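Local coordinates for 6-phosphogluconolactonase (Trypanosoma cruzi, PDB 6VYE), which probably catalyses the hydrolysis of 6-phosphogluconolactone to 6-phosphogluconate, the lactonase step in the oxidative branch of the pentose phosphate pathway, at residues His69-Glu73 with Glu74-Arg78; Arg105-Pro108 with Glu109-Val113; Lys140-Ala143 with Leu144-Thr148; Val207-Thr210 with Pro211-Ile215. All blocks are in the same frame, centred on the assembly; numbering follows the deposited sequence.

Contact 1: His69-Glu73 with Glu74-Arg78; sequences HLLKE and ERALR
Glu74 N reaches back five residues to His69 O at 3.0 Å, a wider pi-type turn near the end of the helix that carries His69, and Ala76 N spans six residues to Leu70 O (3.3 Å). Between the two donors Arg75 takes a positive phi of 52°, which turns the chain out of the helix and lays its CA beside Leu71 O as a C-H...O contact. A water continues the series, giving one hydrogen to Leu71 O (2.6 Å) and the other to Leu77 O (2.9 Å). Among polar side chains, His69 ND1 makes a weak bond to Glu74 OE2 at 3.3 Å; OE2 sits at the ring edge, near its plane, and the carboxylate is turned 67° from the imidazole, while Glu73 CB lies over one ring face. Glu74 OE1 has its stronger partner in Arg41. The apolar contacts run on the buried side: Leu70 CD1 meets Ala76 CB at 3.8 Å, and Leu71 CD2 lies 3.7 Å from Leu77 CD1, the two leucines side by side. Ile36 of helix 24-38 also touches Leu70, Ala76 and Leu77. His69 O and Leu70 O are thus met by amides beyond the helix and Leu71 O by the water, and the Arg41 pairing would probably keep the Glu74 carboxylate charged.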
# COMPACT_ATOMS: atom_id res chain seq x y z
N HIS A 69 9.80 -2.70 -20.54
CA HIS A 69 11.24 -2.99 -20.72
C HIS A 69 11.97 -2.82 -19.38
O HIS A 69 12.83 -3.65 -19.05
CB HIS A 69 11.83 -2.11 -21.83
CG HIS A 69 13.23 -2.52 -22.10
ND1 HIS A 69 14.32 -1.92 -21.47
CD2 HIS A 69 13.72 -3.53 -22.85
CE1 HIS A 69 15.43 -2.52 -21.89
NE2 HIS A 69 15.09 -3.52 -22.71
N LEU A 70 11.63 -1.77 -18.65
CA LEU A 70 12.26 -1.42 -17.37
C LEU A 70 11.94 -2.52 -16.36
O LEU A 70 12.84 -2.86 -15.59
CB LEU A 70 11.73 -0.05 -16.93
CG LEU A 70 12.21 0.44 -15.57
CD1 LEU A 70 13.72 0.52 -15.52
CD2 LEU A 70 11.61 1.79 -15.25
N LEU A 71 10.71 -3.05 -16.37
CA LEU A 71 10.19 -3.98 -15.32
C LEU A 71 10.49 -5.44 -15.66
O LEU A 71 10.84 -6.23 -14.74
CB LEU A 71 8.69 -3.73 -15.13
CG LEU A 71 8.34 -2.30 -14.70
CD1 LEU A 71 6.84 -2.15 -14.52
CD2 LEU A 71 9.10 -1.86 -13.46
N LYS A 72 10.36 -5.82 -16.93
CA LYS A 72 10.52 -7.22 -17.38
C LYS A 72 11.99 -7.50 -17.70
O LYS A 72 12.56 -8.37 -17.04
CB LYS A 72 9.58 -7.51 -18.55
CG LYS A 72 9.83 -8.79 -19.34
CD LYS A 72 8.83 -8.90 -20.47
CE LYS A 72 8.33 -10.30 -20.72
NZ LYS A 72 9.35 -11.14 -21.37
N GLU A 73 12.58 -6.81 -18.68
CA GLU A 73 13.98 -7.03 -19.13
C GLU A 73 14.98 -6.54 -18.07
O GLU A 73 16.00 -7.22 -17.90
CB GLU A 73 14.32 -6.30 -20.43
CG GLU A 73 13.99 -7.11 -21.68
CD GLU A 73 12.51 -7.38 -21.83
OE1 GLU A 73 11.71 -6.46 -21.57
OE2 GLU A 73 12.15 -8.53 -22.12
N GLU A 74 14.73 -5.38 -17.45
CA GLU A 74 15.73 -4.73 -16.57
C GLU A 74 15.45 -5.10 -15.10
O GLU A 74 16.29 -4.75 -14.24
CB GLU A 74 15.82 -3.21 -16.79
CG GLU A 74 16.38 -2.80 -18.14
CD GLU A 74 16.74 -1.31 -18.18
OE1 GLU A 74 17.50 -0.85 -17.28
OE2 GLU A 74 16.23 -0.59 -19.08
N ARG A 75 14.36 -5.83 -14.83
CA ARG A 75 14.05 -6.40 -13.49
C ARG A 75 14.13 -5.29 -12.43
O ARG A 75 14.82 -5.50 -11.40
CB ARG A 75 15.05 -7.53 -13.21
CG ARG A 75 15.01 -8.66 -14.24
CD ARG A 75 16.09 -9.71 -14.10
NE ARG A 75 16.27 -10.12 -12.71
CZ ARG A 75 15.52 -11.00 -12.07
NH1 ARG A 75 14.55 -11.64 -12.67
NH2 ARG A 75 15.79 -11.30 -10.81
N ALA A 76 13.51 -4.13 -12.65
CA ALA A 76 13.63 -2.96 -11.76
C ALA A 76 12.86 -3.13 -10.44
O ALA A 76 13.30 -2.50 -9.44
CB ALA A 76 13.20 -1.73 -12.48
N LEU A 77 11.82 -3.97 -10.39
CA LEU A 77 10.87 -4.04 -9.24
C LEU A 77 10.58 -5.49 -8.86
O LEU A 77 10.39 -6.36 -9.75
CB LEU A 77 9.55 -3.31 -9.57
CG LEU A 77 9.60 -1.77 -9.56
CD1 LEU A 77 8.24 -1.17 -9.91
CD2 LEU A 77 10.09 -1.19 -8.26
N ARG A 78 10.45 -5.69 -7.56
CA ARG A 78 9.92 -6.93 -6.95
C ARG A 78 8.60 -6.54 -6.28
O ARG A 78 8.58 -5.64 -5.41
CB ARG A 78 10.96 -7.53 -6.00
CG ARG A 78 10.68 -8.98 -5.65
CD ARG A 78 11.58 -9.42 -4.49
NE ARG A 78 12.99 -9.48 -4.88
CZ ARG A 78 13.55 -10.45 -5.60
NH1 ARG A 78 12.84 -11.47 -6.07
NH2 ARG A 78 14.82 -10.40 -5.90
O HOH W 1 10.12 -5.37 -12.44

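Contact 2: Arg105-Pro108 with Glu109-Val113. Unlike the reference sequence in segment 105-108: Arg105 (reference His).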
# COMPACT_ATOMS: atom_id res chain seq x y z
N ARG A 105 1.33 -10.47 -15.28
CA ARG A 105 1.33 -11.64 -16.21
C ARG A 105 2.61 -11.60 -17.06
O ARG A 105 3.08 -12.65 -17.43
CB ARG A 105 0.06 -11.64 -17.07
CG ARG A 105 -0.17 -10.41 -17.94
CD ARG A 105 -1.55 -10.42 -18.59
NE ARG A 105 -1.94 -9.09 -19.07
CZ ARG A 105 -1.58 -8.56 -20.24
NH1 ARG A 105 -0.88 -9.27 -21.11
NH2 ARG A 105 -1.96 -7.34 -20.57
N ASP A 106 3.21 -10.43 -17.29
CA ASP A 106 4.43 -10.28 -18.12
C ASP A 106 5.69 -10.00 -17.28
O ASP A 106 6.69 -9.58 -17.89
CB ASP A 106 4.20 -9.16 -19.12
CG ASP A 106 3.31 -9.62 -20.27
OD1 ASP A 106 2.40 -8.86 -20.66
OD2 ASP A 106 3.52 -10.72 -20.73
N ILE A 107 5.67 -10.17 -15.95
CA ILE A 107 6.85 -9.94 -15.06
C ILE A 107 7.48 -11.28 -14.71
O ILE A 107 6.79 -12.24 -14.43
CB ILE A 107 6.41 -9.15 -13.80
CG1 ILE A 107 5.82 -7.81 -14.19
CG2 ILE A 107 7.55 -9.00 -12.78
CD1 ILE A 107 6.73 -6.94 -15.06
N PRO A 108 8.83 -11.40 -14.71
CA PRO A 108 9.48 -12.64 -14.27
C PRO A 108 8.96 -13.11 -12.90
O PRO A 108 8.63 -12.26 -12.05
CB PRO A 108 10.96 -12.26 -14.20
CG PRO A 108 11.09 -11.13 -15.22
CD PRO A 108 9.78 -10.38 -15.17
N GLU A 109 8.80 -14.42 -12.75
CA GLU A 109 8.02 -15.05 -11.65
C GLU A 109 8.69 -14.76 -10.31
O GLU A 109 7.96 -14.51 -9.32
CB GLU A 109 7.81 -16.55 -11.87
CG GLU A 109 9.09 -17.38 -11.79
CD GLU A 109 8.83 -18.88 -11.81
OE1 GLU A 109 9.25 -19.56 -10.87
OE2 GLU A 109 8.15 -19.34 -12.75
N ASP A 110 10.02 -14.74 -10.27
CA ASP A 110 10.76 -14.46 -9.02
C ASP A 110 10.47 -13.02 -8.56
O ASP A 110 10.71 -12.76 -7.38
CB ASP A 110 12.26 -14.75 -9.17
CG ASP A 110 13.04 -13.73 -9.99
OD1 ASP A 110 12.71 -13.53 -11.18
OD2 ASP A 110 13.96 -13.13 -9.43
N LEU A 111 9.95 -12.15 -9.43
CA LEU A 111 9.71 -10.71 -9.13
C LEU A 111 8.24 -10.48 -8.74
O LEU A 111 7.85 -9.34 -8.53
CB LEU A 111 10.13 -9.87 -10.34
CG LEU A 111 11.62 -9.79 -10.67
CD1 LEU A 111 11.88 -8.71 -11.72
CD2 LEU A 111 12.48 -9.55 -9.45
N VAL A 112 7.47 -11.56 -8.58
CA VAL A 112 6.03 -11.46 -8.25
C VAL A 112 5.82 -12.25 -6.98
O VAL A 112 6.04 -13.45 -7.02
CB VAL A 112 5.16 -11.96 -9.42
CG1 VAL A 112 3.69 -11.90 -9.07
CG2 VAL A 112 5.46 -11.19 -10.67
N VAL A 113 5.40 -11.60 -5.91
CA VAL A 113 5.35 -12.24 -4.57
C VAL A 113 3.95 -12.07 -3.99
O VAL A 113 3.72 -11.19 -3.18
CB VAL A 113 6.46 -11.66 -3.68
CG1 VAL A 113 6.71 -12.53 -2.46
CG2 VAL A 113 7.76 -11.48 -4.48
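Pro108 O accepts Leu111 N at 2.9 Å and Glu109 O accepts Val112 N at 3.1 Å, so the backbone winds into a short 3-10 helical turn at 109-111. This turn sits in the connection that follows helix 95-104 of the Rossmann-like alpha/beta fold and leads toward helix 119-122. The first bond is bent at the acceptor: Leu111 N stands 48° out of the carbonyl plane of Pro108, well off the lone pairs. Ile107, just ahead of the turn, makes its closest apolar contacts through the CG2 methyl. With chi1 at -60°, CG1 lies beside the backbone N, which puts CG2 anti to that N and against the turn, where it touches Leu111 CB at 3.7 Å and Val112 CG2 also at 3.7 Å. Both of these side chains cross Ile107 at roughly a right angle. Ile107 also packs on Phe79 of strand 77-85, and Val112 reaches Tyr96 and Leu104 of helix 95-104, so the residues flanking the turn pack on that strand and that helix. The Pro108 ring approaches Leu111 more loosely, its CG 4.3 Å from Leu111 CD1. Asp110 brings its carboxylate back alongside the ring, and its charge is met by a salt bridge from Arg75, with a long and weak ion pair to Arg78 besides. The two aliphatic neighbours also close round the Pro108 carbonyl: Leu111 CB comes within 3.3 Å of Pro108 O and Val112 CG2 within 3.6 Å of that same oxygen.

Contact 3: Lys140-Ala143 with Leu144-Thr148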
# COMPACT_ATOMS: atom_id res chain seq x y z
N LYS A 140 7.28 -14.25 6.68
CA LYS A 140 8.50 -15.09 6.50
C LYS A 140 9.01 -14.92 5.06
O LYS A 140 10.21 -14.80 4.86
CB LYS A 140 8.23 -16.56 6.83
CG LYS A 140 7.85 -16.86 8.28
CD LYS A 140 7.17 -18.24 8.43
CE LYS A 140 6.17 -18.37 9.58
NZ LYS A 140 4.90 -19.03 9.16
N LYS A 141 8.10 -14.87 4.09
CA LYS A 141 8.44 -14.72 2.66
C LYS A 141 9.15 -13.37 2.47
O LYS A 141 10.23 -13.36 1.91
CB LYS A 141 7.15 -14.88 1.85
CG LYS A 141 7.35 -15.24 0.38
CD LYS A 141 6.07 -15.34 -0.41
CE LYS A 141 5.45 -16.72 -0.41
NZ LYS A 141 4.06 -16.63 -0.92
N ILE A 142 8.58 -12.28 3.00
CA ILE A 142 9.15 -10.91 2.86
C ILE A 142 10.55 -10.90 3.51
O ILE A 142 11.45 -10.28 2.94
CB ILE A 142 8.24 -9.83 3.48
CG1 ILE A 142 6.87 -9.74 2.81
CG2 ILE A 142 8.96 -8.48 3.45
CD1 ILE A 142 5.88 -8.83 3.53
N ALA A 143 10.70 -11.50 4.70
CA ALA A 143 11.97 -11.52 5.48
C ALA A 143 13.05 -12.23 4.65
O ALA A 143 14.18 -11.70 4.54
CB ALA A 143 11.76 -12.16 6.83
N LEU A 144 12.68 -13.33 3.99
CA LEU A 144 13.63 -14.12 3.17
C LEU A 144 14.08 -13.28 1.97
O LEU A 144 15.29 -13.29 1.64
CB LEU A 144 12.96 -15.40 2.69
CG LEU A 144 13.86 -16.25 1.79
CD1 LEU A 144 15.02 -16.85 2.60
CD2 LEU A 144 13.07 -17.35 1.11
N LEU A 145 13.16 -12.60 1.29
CA LEU A 145 13.46 -11.94 -0.01
C LEU A 145 14.18 -10.62 0.25
O LEU A 145 14.99 -10.22 -0.63
CB LEU A 145 12.17 -11.71 -0.81
CG LEU A 145 11.55 -12.98 -1.40
CD1 LEU A 145 10.15 -12.74 -1.90
CD2 LEU A 145 12.44 -13.56 -2.50
N LEU A 146 13.79 -9.90 1.30
CA LEU A 146 14.29 -8.51 1.54
C LEU A 146 15.29 -8.48 2.69
O LEU A 146 16.03 -7.49 2.77
CB LEU A 146 13.12 -7.58 1.88
CG LEU A 146 12.01 -7.48 0.83
CD1 LEU A 146 11.18 -6.27 1.13
CD2 LEU A 146 12.55 -7.41 -0.58
N GLY A 147 15.25 -9.48 3.58
CA GLY A 147 15.91 -9.37 4.89
C GLY A 147 15.19 -8.35 5.75
O GLY A 147 14.19 -7.74 5.30
N THR A 148 15.68 -8.18 6.98
CA THR A 148 15.02 -7.37 8.02
C THR A 148 16.11 -6.56 8.73
O THR A 148 17.30 -6.89 8.52
CB THR A 148 14.21 -8.26 8.98
OG1 THR A 148 15.11 -9.16 9.60
CG2 THR A 148 13.13 -9.08 8.31
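Ile142 and Leu146 face each other one turn apart at the C-terminal end of the alpha helix 128-146. Ile142 holds CG2 anti to its backbone N (chi1 -62°), and this methyl meets Leu146 CD1 at 3.9 Å, the two side chains set at a slant. Leu146 has CG beside its own N, which lays the chain back over Ile142 O with CG 3.6 Å away. Leu145 bends back in much the same way over Lys141 O, whereas Leu144 holds CG anti to its N (chi1 178°), and its end leads away from the preceding turn. Phe80 of strand 77-85 receives Ile142, Leu145 and Leu146, so this end of the helix packs on the sheet through these three side chains. Regular bonds run along the backbone, such as Leu146 N to Ile142 O (2.9 Å); the last, Gly147 N to Ala143 O, is bent and weak. Gly147, with phi at 68°, takes the chain out of the helix. Thr148 then folds over the final turn: OG1 lies between backbone N and carbonyl carbon and makes a weak hydrogen bond to Glu157, while CG2 comes down on Ala143, 3.7 Å from CB.

Contact 4: Val207-Thr210 with Pro211-Ile215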
# COMPACT_ATOMS: atom_id res chain seq x y z
N VAL A 207 -5.07 -9.95 4.81
CA VAL A 207 -3.68 -9.88 5.31
C VAL A 207 -3.21 -8.49 4.91
O VAL A 207 -3.61 -8.07 3.82
CB VAL A 207 -2.82 -11.01 4.70
CG1 VAL A 207 -1.37 -10.89 5.11
CG2 VAL A 207 -3.39 -12.37 5.09
N THR A 208 -2.48 -7.79 5.77
CA THR A 208 -2.10 -6.39 5.56
C THR A 208 -0.73 -6.16 6.17
O THR A 208 -0.42 -6.77 7.22
CB THR A 208 -3.16 -5.40 6.10
OG1 THR A 208 -2.78 -4.07 5.78
CG2 THR A 208 -3.38 -5.48 7.60
N LEU A 209 0.03 -5.27 5.54
CA LEU A 209 1.21 -4.65 6.16
C LEU A 209 0.70 -3.76 7.29
O LEU A 209 -0.48 -3.28 7.25
CB LEU A 209 2.01 -3.84 5.13
CG LEU A 209 2.57 -4.62 3.94
CD1 LEU A 209 3.39 -3.66 3.07
CD2 LEU A 209 3.42 -5.82 4.36
N THR A 210 1.59 -3.58 8.27
CA THR A 210 1.26 -2.89 9.52
C THR A 210 1.73 -1.45 9.41
O THR A 210 2.54 -1.09 8.54
CB THR A 210 1.90 -3.66 10.68
OG1 THR A 210 3.32 -3.69 10.47
CG2 THR A 210 1.32 -5.05 10.79
N PRO A 211 1.27 -0.57 10.32
CA PRO A 211 1.83 0.78 10.39
C PRO A 211 3.37 0.77 10.51
O PRO A 211 4.02 1.52 9.80
CB PRO A 211 1.07 1.40 11.58
CG PRO A 211 -0.23 0.64 11.61
CD PRO A 211 0.17 -0.79 11.26
N ILE A 212 3.96 -0.04 11.38
CA ILE A 212 5.44 0.02 11.61
C ILE A 212 6.17 -0.26 10.28
O ILE A 212 7.18 0.37 10.03
CB ILE A 212 5.91 -0.90 12.76
CG1 ILE A 212 7.36 -0.64 13.14
CG2 ILE A 212 5.68 -2.36 12.46
CD1 ILE A 212 7.67 0.83 13.51
N THR A 213 5.64 -1.12 9.43
CA THR A 213 6.24 -1.44 8.12
C THR A 213 6.17 -0.23 7.19
O THR A 213 7.17 0.01 6.56
CB THR A 213 5.58 -2.63 7.42
OG1 THR A 213 5.68 -3.76 8.29
CG2 THR A 213 6.29 -2.95 6.12
N ILE A 214 5.02 0.44 7.10
CA ILE A 214 4.81 1.62 6.23
C ILE A 214 5.69 2.77 6.76
O ILE A 214 6.34 3.50 5.95
CB ILE A 214 3.31 1.98 6.14
CG1 ILE A 214 2.54 0.86 5.46
CG2 ILE A 214 3.11 3.33 5.45
CD1 ILE A 214 1.05 0.95 5.61
N ILE A 215 5.70 2.93 8.07
CA ILE A 215 6.46 4.02 8.75
C ILE A 215 7.96 3.93 8.41
O ILE A 215 8.59 4.99 8.32
CB ILE A 215 6.17 3.99 10.26
CG1 ILE A 215 4.80 4.63 10.54
CG2 ILE A 215 7.27 4.68 11.05
CD1 ILE A 215 4.22 4.32 11.91
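Thr210 and Thr213 bring their hydroxyls together with the side chains crossing at about a right angle, OG1 of Thr210 lying 3.2 Å from OG1 of Thr213. The torsions set this up: Thr210 tucks OG1 between its backbone N and carbonyl carbon (chi1 60°), while Thr213 keeps OG1 beside its own N (chi1 -58°). Both residues are buried and both oxygens are bonded elsewhere, Thr210 OG1 to Arg189 O and Thr213 OG1 to Ala190 O, in the chain leading into strand 191-194, with Thr210 OG1 also making a weak bond to that Ala190 O. Ile212 runs alongside Thr210, pointing the same way, and its CG2 methyl rests 3.4 Å from Thr210 OG1. Thr210 stands at the N-cap position, where strand 206-209, paired with 77-85 and 191-194 in the mixed central sheet, gives way to the short helix 211-215. Pro211 opens the first turn, its CD pressed against Thr210 CB at 3.4 Å, tighter than usual for two carbons. Thr210 O then serves two amides: Ile214 N at 3.3 Å, almost straight on, and Thr213 N at 3.2 Å, a weak and strongly bent bond. Ile214 leans its CG1 to 3.6 Å from that same Thr210 O and packs on Val164 and Leu166 of strand 163-167. On the strand side, Leu209 CD1 approaches Thr213 CG2 at 4.3 Å.

How the contacts relate
All four contacts are local and follow in series, so none encloses or crosses another. From the N terminus, contact 1 turns helix 68-73 into strand 77-85, contact 2 coils the chain after helix 95-104, contact 3 ends helix 128-146, and contact 4 turns strand 206-209 into helix 211-215. Contacts 1 and 2 are joined by the Arg75-Asp110 salt bridge and by packing of Arg78 NH1 against Asp110 O (2.8 Å). Val113 carries contact 2 onto Leu145 and Lys141 of contact 3, and Ile142 of contact 3 touches Leu209 of contact 4. Contacts 1 and 4 do not meet, yet contact 1 runs into strand 77-85 and contact 4 starts from its neighbour 206-209 in the mixed sheet.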